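Side-chain contacts in putative NAD(P)H nitroreductase MhqN (Bacillus subtilis, PDB 3BEM), which probably acts as an FMN-dependent NAD(P)H nitroreductase, working as a homodimer, and may contribute to the breakdown of aromatic compounds: residues 44-49 with 155-160; 59-64 with 148-153; 175-178 with 183-186; 138-143 with 185-190. The protein carries 3 engineered substitutions. All blocks are in the same frame, centred on the assembly; numbering follows the deposited sequence.

Interaction 1. Residues 44-49 with 155-160. Engineered in segment 155-160: A159 (natural residue Lys), A160 (natural residue Glu).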
loop_
_atom_site.group_PDB
_atom_site.type_symbol
_atom_site.label_atom_id
_atom_site.label_comp_id
_atom_site.label_asym_id
_atom_site.label_seq_id
_atom_site.Cartn_x
_atom_site.Cartn_y
_atom_site.Cartn_z
ATOM N N PHE B 44 -1.105 11.382 10.395
ATOM C CA PHE B 44 -1.503 11.855 9.071
ATOM C C PHE B 44 -0.441 12.780 8.455
ATOM O O PHE B 44 -0.324 12.853 7.229
ATOM C CB PHE B 44 -2.874 12.496 9.108
ATOM C CG PHE B 44 -4.009 11.531 9.283
ATOM C CD1 PHE B 44 -4.155 10.435 8.445
ATOM C CD2 PHE B 44 -4.981 11.753 10.264
ATOM C CE1 PHE B 44 -5.233 9.537 8.604
ATOM C CE2 PHE B 44 -6.060 10.862 10.421
ATOM C CZ PHE B 44 -6.179 9.795 9.567
ATOM N N GLU B 45 0.355 13.471 9.290
ATOM C CA GLU B 45 1.488 14.251 8.745
ATOM C C GLU B 45 2.495 13.341 8.027
ATOM O O GLU B 45 3.101 13.736 7.022
ATOM C CB GLU B 45 2.181 15.047 9.830
ATOM C CG GLU B 45 1.384 16.205 10.318
ATOM C CD GLU B 45 1.258 17.425 9.377
ATOM O OE1 GLU B 45 2.129 17.640 8.518
ATOM O OE2 GLU B 45 0.279 18.204 9.534
ATOM N N LEU B 46 2.688 12.128 8.548
ATOM C CA LEU B 46 3.554 11.188 7.867
ATOM C C LEU B 46 2.899 10.621 6.620
ATOM O O LEU B 46 3.541 10.458 5.591
ATOM C CB LEU B 46 3.951 10.021 8.802
ATOM C CG LEU B 46 4.760 10.431 10.026
ATOM C CD1 LEU B 46 5.090 9.170 10.843
ATOM C CD2 LEU B 46 6.027 11.212 9.701
ATOM N N VAL B 47 1.619 10.254 6.733
ATOM C CA VAL B 47 0.804 9.777 5.578
ATOM C C VAL B 47 0.876 10.769 4.413
ATOM O O VAL B 47 0.948 10.345 3.263
ATOM C CB VAL B 47 -0.651 9.510 6.037
ATOM C CG1 VAL B 47 -1.514 9.206 4.886
ATOM C CG2 VAL B 47 -0.617 8.342 7.066
ATOM N N ALA B 48 0.915 12.073 4.698
ATOM C CA ALA B 48 0.975 13.072 3.638
ATOM C C ALA B 48 2.199 12.921 2.754
ATOM O O ALA B 48 2.194 13.370 1.603
ATOM C CB ALA B 48 0.912 14.470 4.226
ATOM N N LEU B 49 3.249 12.339 3.312
ATOM C CA LEU B 49 4.530 12.172 2.612
ATOM C C LEU B 49 4.652 10.859 1.871
ATOM O O LEU B 49 5.734 10.539 1.337
ATOM C CB LEU B 49 5.684 12.318 3.601
ATOM C CG LEU B 49 5.688 13.617 4.401
ATOM C CD1 LEU B 49 6.840 13.668 5.418
ATOM C CD2 LEU B 49 5.699 14.837 3.456
HETATM N N MSE B 155 -0.698 2.642 8.835
HETATM C CA MSE B 155 -0.544 1.565 9.803
HETATM C C MSE B 155 0.860 1.570 10.453
HETATM O O MSE B 155 0.969 1.319 11.637
HETATM C CB MSE B 155 -0.966 0.219 9.180
HETATM C CG MSE B 155 -2.417 0.188 8.912
HETATM SE SE MSE B 155 -2.874 -1.639 8.355
HETATM C CE MSE B 155 -2.493 -1.446 6.438
ATOM N N LEU B 156 1.930 1.793 9.665
ATOM C CA LEU B 156 3.283 1.869 10.226
ATOM C C LEU B 156 3.466 3.116 11.105
ATOM O O LEU B 156 4.118 3.028 12.149
ATOM C CB LEU B 156 4.335 1.798 9.151
ATOM C CG LEU B 156 4.439 0.371 8.537
ATOM C CD1 LEU B 156 5.165 0.528 7.189
ATOM C CD2 LEU B 156 5.082 -0.662 9.506
ATOM N N SER B 157 2.830 4.229 10.720
ATOM C CA SER B 157 2.820 5.430 11.580
ATOM C C SER B 157 2.145 5.149 12.931
ATOM O O SER B 157 2.634 5.504 13.985
ATOM C CB SER B 157 2.111 6.584 10.865
ATOM O OG SER B 157 2.755 6.918 9.628
ATOM N N ALA B 158 0.984 4.497 12.881
ATOM C CA ALA B 158 0.273 4.110 14.082
ATOM C C ALA B 158 1.099 3.234 14.988
ATOM O O ALA B 158 1.210 3.466 16.181
ATOM C CB ALA B 158 -1.047 3.456 13.707
ATOM N N ALA B 159 1.776 2.273 14.388
ATOM C CA ALA B 159 2.641 1.353 15.113
ATOM C C ALA B 159 3.789 2.089 15.774
ATOM O O ALA B 159 4.111 1.853 16.939
ATOM C CB ALA B 159 3.186 0.264 14.165
ATOM N N ALA B 160 4.368 3.027 15.040
ATOM C CA ALA B 160 5.446 3.819 15.557
ATOM C C ALA B 160 4.995 4.680 16.724
ATOM O O ALA B 160 5.808 4.999 17.652
ATOM C CB ALA B 160 6.071 4.662 14.491
#
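The hydroxyl oxygen of S157 lies against the L46 side chain and gives its hydrogen bond to the backbone carbonyl of M153, one turn earlier in its own helix, so a polar group buried against hydrocarbon still has a partner. The torsion that allows this puts OG beside the backbone N and anti to the carbonyl carbon (chi1 -59°), turning the hydroxyl back along the helix. What L46 offers it is purely nonpolar. Its CB sits 3.4 Å from S157 OG, and the CD1 methyl comes in alongside, 3.5 Å from the same OG. CD1 gets there because the leucine chain is stretched at its second torsion (chi2 -179°). V47 stands farther back, with CG2 4.5 Å from S157 OG. No hydrogen bond joins the two segments, and with a side chain as small as serine between them, the CA atoms of L46 and S157 are 6.9 Å apart. This is helix-helix packing between 37-47 and 136-161. S157 also leans on M43 of helix 37-47, V47 reaches S150, F154 and Y61, F44 packs on T63 of strand 59-64, and M155 and A158 of the long helix rest on strand 164-168.

Interaction 2. Residues 59-64 with 148-153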
loop_
_atom_site.group_PDB
_atom_site.type_symbol
_atom_site.label_atom_id
_atom_site.label_comp_id
_atom_site.label_asym_id
_atom_site.label_seq_id
_atom_site.Cartn_x
_atom_site.Cartn_y
_atom_site.Cartn_z
ATOM N N THR B 59 -5.825 9.930 -1.913
ATOM C CA THR B 59 -6.369 9.339 -0.701
ATOM C C THR B 59 -7.030 10.368 0.185
ATOM O O THR B 59 -6.487 11.476 0.423
ATOM C CB THR B 59 -5.279 8.557 0.104
ATOM O OG1 THR B 59 -4.493 7.757 -0.762
ATOM C CG2 THR B 59 -5.890 7.622 1.188
ATOM N N LYS B 60 -8.209 10.004 0.673
ATOM C CA LYS B 60 -8.880 10.714 1.744
ATOM C C LYS B 60 -9.177 9.749 2.877
ATOM O O LYS B 60 -9.336 8.528 2.652
ATOM C CB LYS B 60 -10.133 11.443 1.254
ATOM C CG LYS B 60 -9.826 12.636 0.334
ATOM C CD LYS B 60 -10.956 13.718 0.304
ATOM C CE LYS B 60 -10.390 15.114 -0.055
ATOM N NZ LYS B 60 -11.237 16.233 0.438
ATOM N N TYR B 61 -9.214 10.270 4.090
ATOM C CA TYR B 61 -9.624 9.489 5.258
ATOM C C TYR B 61 -10.847 10.091 5.942
ATOM O O TYR B 61 -10.886 11.317 6.193
ATOM C CB TYR B 61 -8.496 9.368 6.278
ATOM C CG TYR B 61 -7.267 8.615 5.806
ATOM C CD1 TYR B 61 -6.312 9.235 5.022
ATOM C CD2 TYR B 61 -7.040 7.313 6.212
ATOM C CE1 TYR B 61 -5.203 8.558 4.569
ATOM C CE2 TYR B 61 -5.942 6.625 5.799
ATOM C CZ TYR B 61 -5.012 7.248 4.974
ATOM O OH TYR B 61 -3.945 6.511 4.586
ATOM N N VAL B 62 -11.865 9.270 6.196
ATOM C CA VAL B 62 -12.952 9.683 7.058
ATOM C C VAL B 62 -12.694 8.962 8.356
ATOM O O VAL B 62 -12.691 7.712 8.408
ATOM C CB VAL B 62 -14.284 9.347 6.495
ATOM C CG1 VAL B 62 -15.371 9.707 7.516
ATOM C CG2 VAL B 62 -14.474 10.103 5.171
ATOM N N THR B 63 -12.459 9.741 9.398
ATOM C CA THR B 63 -12.036 9.200 10.682
ATOM C C THR B 63 -13.157 9.323 11.708
ATOM O O THR B 63 -13.536 10.442 12.088
ATOM C CB THR B 63 -10.766 9.910 11.197
ATOM O OG1 THR B 63 -9.748 9.859 10.181
ATOM C CG2 THR B 63 -10.257 9.278 12.481
ATOM N N VAL B 64 -13.679 8.175 12.131
ATOM C CA VAL B 64 -14.866 8.125 12.976
ATOM C C VAL B 64 -14.452 7.875 14.418
ATOM O O VAL B 64 -13.965 6.786 14.767
ATOM C CB VAL B 64 -15.872 7.042 12.516
ATOM C CG1 VAL B 64 -17.184 7.143 13.334
ATOM C CG2 VAL B 64 -16.124 7.173 10.977
ATOM N N SER B 148 -4.053 2.414 -1.060
ATOM C CA SER B 148 -3.480 1.282 -0.328
ATOM C C SER B 148 -2.028 1.532 0.086
ATOM O O SER B 148 -1.620 1.151 1.175
ATOM C CB SER B 148 -3.648 -0.032 -1.159
ATOM O OG SER B 148 -5.019 -0.382 -1.333
ATOM N N LEU B 149 -1.238 2.164 -0.786
ATOM C CA LEU B 149 0.086 2.663 -0.409
ATOM C C LEU B 149 -0.062 3.560 0.852
ATOM O O LEU B 149 0.712 3.449 1.795
ATOM C CB LEU B 149 0.684 3.477 -1.527
ATOM C CG LEU B 149 1.146 2.709 -2.777
ATOM C CD1 LEU B 149 1.450 3.750 -3.867
ATOM C CD2 LEU B 149 2.389 1.829 -2.547
ATOM N N SER B 150 -1.012 4.491 0.802
ATOM C CA SER B 150 -1.244 5.438 1.887
ATOM C C SER B 150 -1.613 4.681 3.164
ATOM O O SER B 150 -1.097 4.972 4.250
ATOM C CB SER B 150 -2.385 6.390 1.476
ATOM O OG SER B 150 -2.554 7.392 2.440
ATOM N N ALA B 151 -2.489 3.687 3.026
ATOM C CA ALA B 151 -2.961 2.924 4.179
ATOM C C ALA B 151 -1.817 2.204 4.875
ATOM O O ALA B 151 -1.795 2.083 6.096
ATOM C CB ALA B 151 -4.036 1.950 3.722
HETATM N N MSE B 152 -0.875 1.638 4.117
HETATM C CA MSE B 152 0.253 0.962 4.729
HETATM C C MSE B 152 1.106 1.938 5.531
HETATM O O MSE B 152 1.569 1.644 6.635
HETATM C CB MSE B 152 1.084 0.253 3.678
HETATM C CG MSE B 152 2.227 -0.549 4.198
HETATM SE SE MSE B 152 1.681 -2.257 5.008
HETATM C CE MSE B 152 1.752 -1.827 6.893
HETATM N N MSE B 153 1.310 3.129 4.959
HETATM C CA MSE B 153 1.998 4.194 5.659
HETATM C C MSE B 153 1.248 4.577 6.940
HETATM O O MSE B 153 1.867 4.772 8.000
HETATM C CB MSE B 153 2.219 5.420 4.745
HETATM C CG MSE B 153 2.852 6.571 5.461
HETATM SE SE MSE B 153 4.688 6.294 5.750
HETATM C CE MSE B 153 5.396 6.848 3.922
#
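Y61 and S150 meet through their hydroxyls, with Y61 OH 2.7 Å from S150 OG in a hydrogen bond. The serine oxygen lies at the edge of the tyrosine ring, near its plane. OG reaches that place by standing anti to its own backbone N (chi1 -175°), pointing out from the helix toward the strand. T59, two residues before Y61 and facing the same way, closes on the serine from another side: its OG1 touches S150 CB at 3.4 Å, while its CG2 methyl lies 3.6 Å from S150 OG. A151 adds a little cover beside the phenol. These contacts seat helix 136-161 on one face of the antiparallel sheet in the α+β fold of the nitroreductases, the axes of the two short segments passing 9.0 Å apart at 53°. Strand 59-64 is the outermost strand on its side within the chain, bonded to 88-95, and Y61, V62 and T63 carry the sheet on through a parallel ladder with a strand of the second subunit. Farther out, F44 packs its ring against that of Y61, the two planes at about 50°. L149 of the same helix as S150 touches the FMN.

Interaction 3. Residues 175-178 with 183-186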
loop_
_atom_site.group_PDB
_atom_site.type_symbol
_atom_site.label_atom_id
_atom_site.label_comp_id
_atom_site.label_asym_id
_atom_site.label_seq_id
_atom_site.Cartn_x
_atom_site.Cartn_y
_atom_site.Cartn_z
ATOM N N ALA B 175 -23.181 0.246 1.881
ATOM C CA ALA B 175 -23.762 0.573 3.166
ATOM C C ALA B 175 -22.953 1.638 3.902
ATOM O O ALA B 175 -23.512 2.583 4.515
ATOM C CB ALA B 175 -23.885 -0.690 4.003
ATOM N N VAL B 176 -21.628 1.464 3.891
ATOM C CA VAL B 176 -20.739 2.423 4.517
ATOM C C VAL B 176 -20.917 3.771 3.867
ATOM O O VAL B 176 -20.966 4.799 4.544
ATOM C CB VAL B 176 -19.252 1.960 4.435
ATOM C CG1 VAL B 176 -18.295 3.092 4.847
ATOM C CG2 VAL B 176 -19.055 0.689 5.311
ATOM N N LYS B 177 -21.005 3.801 2.534
ATOM C CA LYS B 177 -21.167 5.098 1.867
ATOM C C LYS B 177 -22.498 5.746 2.276
ATOM O O LYS B 177 -22.563 6.985 2.485
ATOM C CB LYS B 177 -21.050 4.998 0.348
ATOM C CG LYS B 177 -19.653 4.651 -0.149
ATOM C CD LYS B 177 -19.149 5.509 -1.298
ATOM C CE LYS B 177 -19.385 4.908 -2.655
ATOM N NZ LYS B 177 -18.711 5.743 -3.721
ATOM N N ARG B 178 -23.567 4.957 2.381
ATOM C CA ARG B 178 -24.855 5.539 2.789
ATOM C C ARG B 178 -24.801 6.048 4.227
ATOM O O ARG B 178 -25.341 7.089 4.551
ATOM C CB ARG B 178 -25.986 4.538 2.737
ATOM C CG ARG B 178 -26.437 4.167 1.389
ATOM C CD ARG B 178 -27.788 3.477 1.476
ATOM N NE ARG B 178 -27.717 2.235 2.225
ATOM C CZ ARG B 178 -27.237 1.088 1.745
ATOM N NH1 ARG B 178 -26.818 0.987 0.490
ATOM N NH2 ARG B 178 -27.214 0.012 2.521
ATOM N N ASP B 183 -19.376 10.643 -1.166
ATOM C CA ASP B 183 -19.717 10.913 -2.573
ATOM C C ASP B 183 -19.327 9.762 -3.498
ATOM O O ASP B 183 -18.396 8.997 -3.184
ATOM C CB ASP B 183 -18.982 12.175 -3.060
ATOM C CG ASP B 183 -19.650 13.469 -2.634
ATOM O OD1 ASP B 183 -20.865 13.662 -2.917
ATOM O OD2 ASP B 183 -18.928 14.326 -2.061
ATOM N N ASP B 184 -19.981 9.684 -4.664
ATOM C CA ASP B 184 -19.769 8.607 -5.631
ATOM C C ASP B 184 -18.366 8.526 -6.193
ATOM O O ASP B 184 -17.926 7.435 -6.586
ATOM C CB ASP B 184 -20.728 8.692 -6.835
ATOM C CG ASP B 184 -20.394 7.641 -7.951
ATOM O OD1 ASP B 184 -20.537 6.407 -7.712
ATOM O OD2 ASP B 184 -19.974 8.051 -9.074
ATOM N N GLN B 185 -17.678 9.656 -6.252
ATOM C CA GLN B 185 -16.370 9.663 -6.871
ATOM C C GLN B 185 -15.308 8.946 -6.023
ATOM O O GLN B 185 -14.248 8.705 -6.511
ATOM C CB GLN B 185 -15.884 11.074 -7.170
ATOM C CG GLN B 185 -15.493 11.859 -5.984
ATOM C CD GLN B 185 -15.269 13.302 -6.339
ATOM O OE1 GLN B 185 -16.198 14.102 -6.265
ATOM N NE2 GLN B 185 -14.039 13.646 -6.743
ATOM N N PHE B 186 -15.613 8.643 -4.774
ATOM C CA PHE B 186 -14.681 7.974 -3.884
ATOM C C PHE B 186 -14.951 6.501 -3.815
ATOM O O PHE B 186 -16.086 6.099 -3.579
ATOM C CB PHE B 186 -14.755 8.576 -2.493
ATOM C CG PHE B 186 -14.342 10.005 -2.455
ATOM C CD1 PHE B 186 -13.014 10.354 -2.493
ATOM C CD2 PHE B 186 -15.297 10.991 -2.402
ATOM C CE1 PHE B 186 -12.634 11.706 -2.508
ATOM C CE2 PHE B 186 -14.946 12.327 -2.400
ATOM C CZ PHE B 186 -13.623 12.691 -2.451
#
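K177 sends its ammonium group across to the backbone of the 183-186 turn, where the main bond is NZ to F186 O at 2.7 Å. The approach to the carbonyl is almost straight, with a C=O...N angle of 162°. A second bond, from K177 NZ to D183 O at 3.3 Å, is weak. That carbonyl already accepts the turn's own bond from F186 N, 3.2 Å from D183 O, which closes a type I beta turn from D183 to F186. The lysine therefore touches the carbonyls of both end residues of the turn. The D184 carboxylate adds an opposite charge nearby, but with OD1 4.4 Å from K177 NZ it falls short of a salt bridge and probably contributes only a general electrostatic pull.

The lysine does not run straight to its target: bends at its second and third torsions (chi2 -133°, chi3 -95°) steer the chain over the turn. Its methylenes travel with the nitrogen, CE lying 3.6 Å from F186 O; K177 CG packs on V188, and the side chain also touches I182. Around the turn, Q185 CG lies over the rim of one face of the F186 ring, and Q185 sends NE2 to D95. On the inner side of the helix, V176 packs on L91 and M191.

The contact is local, at the protein surface and about 12 Å, side chain to side chain, from I169 of the FMN site. It ties helix 173-180 to the short link that follows it, a helix-turn-strand connection in which a lysine of the helix bonds the F186 carbonyl and, weakly, that of D183, at the beta turn leading into strand 186-195.

Interaction 4. Residues 138-143 with 185-190; sequences FKRDEA and QFEVVM
R140 reaches E187 by leaving its helix with CG anti to the backbone N (chi1 -177°) and staying extended as far as NE, while the glutamate, also starting anti, folds at its second torsion (chi2 79°). Their backbones belong to the helix-on-sheet layer of the nitroreductase fold, helix 136-161 passing over the strand at 9.0 Å between the axes of the two short segments. The salt bridge is two-pronged and side-on: R140 NE binds E187 OE1 at 2.9 Å, and R140 NH2 binds E187 OE2 at 2.9 Å. It is far from coplanar, since the guanidinium and carboxylate planes are turned 76° apart and both nitrogens meet their oxygens from above the carboxylate plane. Two bonds to separate oxygens should nevertheless restrain rotation of the carboxylate. R140 NH2 has a further salt bridge to D141 OD2 of the second subunit, and D141 here returns the same bond to R140 of that chain, so the pairing with E187 sits beside a reciprocal dimer contact. Below the charges the packing is plain: A143 CB lies 4.2 Å from E187 CB. Farther along, V189 and M190 both face V92 in a classic beta bulge, and the V189 CG2 methyl rests 3.7 Å from A143 O.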
loop_
_atom_site.group_PDB
_atom_site.type_symbol
_atom_site.label_atom_id
_atom_site.label_comp_id
_atom_site.label_asym_id
_atom_site.label_seq_id
_atom_site.Cartn_x
_atom_site.Cartn_y
_atom_site.Cartn_z
ATOM N N PHE B 138 -9.057 2.084 -15.141
ATOM C CA PHE B 138 -7.766 2.592 -14.698
ATOM C C PHE B 138 -7.924 3.622 -13.554
ATOM O O PHE B 138 -7.183 3.583 -12.579
ATOM C CB PHE B 138 -6.954 3.186 -15.842
ATOM C CG PHE B 138 -5.620 3.729 -15.396
ATOM C CD1 PHE B 138 -4.599 2.850 -15.036
ATOM C CD2 PHE B 138 -5.401 5.102 -15.266
ATOM C CE1 PHE B 138 -3.376 3.334 -14.571
ATOM C CE2 PHE B 138 -4.176 5.575 -14.806
ATOM C CZ PHE B 138 -3.176 4.664 -14.452
ATOM N N LYS B 139 -8.864 4.551 -13.679
ATOM C CA LYS B 139 -9.155 5.541 -12.655
ATOM C C LYS B 139 -9.472 4.889 -11.327
ATOM O O LYS B 139 -9.032 5.342 -10.281
ATOM C CB LYS B 139 -10.332 6.436 -13.067
ATOM C CG LYS B 139 -10.033 7.388 -14.241
ATOM C CD LYS B 139 -11.286 8.093 -14.668
ATOM C CE LYS B 139 -11.079 8.844 -15.948
ATOM N NZ LYS B 139 -12.378 9.497 -16.345
ATOM N N ARG B 140 -10.244 3.798 -11.377
ATOM C CA ARG B 140 -10.591 3.074 -10.162
ATOM C C ARG B 140 -9.401 2.272 -9.628
ATOM O O ARG B 140 -9.203 2.213 -8.404
ATOM C CB ARG B 140 -11.804 2.169 -10.444
ATOM C CG ARG B 140 -12.289 1.417 -9.246
ATOM C CD ARG B 140 -13.656 0.790 -9.497
ATOM N NE ARG B 140 -13.992 0.066 -8.298
ATOM C CZ ARG B 140 -13.642 -1.181 -8.064
ATOM N NH1 ARG B 140 -13.031 -1.895 -8.989
ATOM N NH2 ARG B 140 -13.922 -1.715 -6.878
ATOM N N ASP B 141 -8.664 1.623 -10.523
ATOM C CA ASP B 141 -7.434 0.921 -10.138
ATOM C C ASP B 141 -6.504 1.878 -9.369
ATOM O O ASP B 141 -5.899 1.481 -8.360
ATOM C CB ASP B 141 -6.643 0.434 -11.342
ATOM C CG ASP B 141 -7.293 -0.678 -12.111
ATOM O OD1 ASP B 141 -8.309 -1.234 -11.629
ATOM O OD2 ASP B 141 -6.744 -0.977 -13.214
ATOM N N GLU B 142 -6.396 3.103 -9.882
ATOM C CA GLU B 142 -5.518 4.126 -9.315
ATOM C C GLU B 142 -5.989 4.559 -7.948
ATOM O O GLU B 142 -5.174 4.750 -7.026
ATOM C CB GLU B 142 -5.419 5.327 -10.277
ATOM C CG GLU B 142 -4.389 5.075 -11.352
ATOM C CD GLU B 142 -2.959 5.080 -10.800
ATOM O OE1 GLU B 142 -2.406 6.162 -10.526
ATOM O OE2 GLU B 142 -2.394 3.992 -10.623
ATOM N N ALA B 143 -7.297 4.644 -7.780
ATOM C CA ALA B 143 -7.912 4.936 -6.475
ATOM C C ALA B 143 -7.490 3.873 -5.457
ATOM O O ALA B 143 -7.080 4.207 -4.345
ATOM C CB ALA B 143 -9.409 4.968 -6.600
ATOM N N GLN B 185 -17.678 9.656 -6.252
ATOM C CA GLN B 185 -16.370 9.663 -6.871
ATOM C C GLN B 185 -15.308 8.946 -6.023
ATOM O O GLN B 185 -14.248 8.705 -6.511
ATOM C CB GLN B 185 -15.884 11.074 -7.170
ATOM C CG GLN B 185 -15.493 11.859 -5.984
ATOM C CD GLN B 185 -15.269 13.302 -6.339
ATOM O OE1 GLN B 185 -16.198 14.102 -6.265
ATOM N NE2 GLN B 185 -14.039 13.646 -6.743
ATOM N N PHE B 186 -15.613 8.643 -4.774
ATOM C CA PHE B 186 -14.681 7.974 -3.884
ATOM C C PHE B 186 -14.951 6.501 -3.815
ATOM O O PHE B 186 -16.086 6.099 -3.579
ATOM C CB PHE B 186 -14.755 8.576 -2.493
ATOM C CG PHE B 186 -14.342 10.005 -2.455
ATOM C CD1 PHE B 186 -13.014 10.354 -2.493
ATOM C CD2 PHE B 186 -15.297 10.991 -2.402
ATOM C CE1 PHE B 186 -12.634 11.706 -2.508
ATOM C CE2 PHE B 186 -14.946 12.327 -2.400
ATOM C CZ PHE B 186 -13.623 12.691 -2.451
ATOM N N GLU B 187 -13.914 5.714 -4.057
ATOM C CA GLU B 187 -13.914 4.314 -3.734
ATOM C C GLU B 187 -13.609 4.107 -2.257
ATOM O O GLU B 187 -12.677 4.733 -1.753
ATOM C CB GLU B 187 -12.887 3.635 -4.622
ATOM C CG GLU B 187 -12.751 2.165 -4.460
ATOM C CD GLU B 187 -13.817 1.365 -5.146
ATOM O OE1 GLU B 187 -14.514 1.898 -6.062
ATOM O OE2 GLU B 187 -13.978 0.187 -4.701
ATOM N N VAL B 188 -14.384 3.263 -1.559
ATOM C CA VAL B 188 -14.062 2.889 -0.197
ATOM C C VAL B 188 -13.049 1.724 -0.268
ATOM O O VAL B 188 -13.408 0.564 -0.494
ATOM C CB VAL B 188 -15.273 2.518 0.665
ATOM C CG1 VAL B 188 -14.833 2.312 2.115
ATOM C CG2 VAL B 188 -16.357 3.584 0.619
ATOM N N VAL B 189 -11.774 2.067 -0.185
ATOM C CA VAL B 189 -10.686 1.135 -0.479
ATOM C C VAL B 189 -10.429 0.153 0.677
ATOM O O VAL B 189 -10.197 -1.009 0.446
ATOM C CB VAL B 189 -9.430 1.892 -0.878
ATOM C CG1 VAL B 189 -8.167 0.938 -1.021
ATOM C CG2 VAL B 189 -9.716 2.803 -2.150
HETATM N N MSE B 190 -10.519 0.636 1.899
HETATM C CA MSE B 190 -10.397 -0.206 3.079
HETATM C C MSE B 190 -10.894 0.513 4.292
HETATM O O MSE B 190 -11.128 1.708 4.256
HETATM C CB MSE B 190 -8.959 -0.735 3.294
HETATM C CG MSE B 190 -7.904 0.062 3.765
HETATM SE SE MSE B 190 -6.285 -1.201 3.917
HETATM C CE MSE B 190 -5.905 -0.892 2.077
#

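Helix 136-161 runs through three of the four contacts, meeting strand 186-195 in interaction 4, strand 59-64 in interaction 2 and helix 37-47 in interaction 1. Interactions 1 and 2 lie 9 Å apart between centres and touch through V47 and S150; 2 and 4 are 12 Å apart between centres and join through S148 and A151 against V189 and M190. Along the chain interaction 2 is nested inside interaction 1, and both cross interaction 4. Interaction 3, about 24 Å from interaction 1 between centres, shares Q185 and F186 with interaction 4 and lies where the chain enters strand 186-195. Interactions 1, 2 and 4 also touch the second subunit, so the long helix links sheet, flavin site and dimer interface.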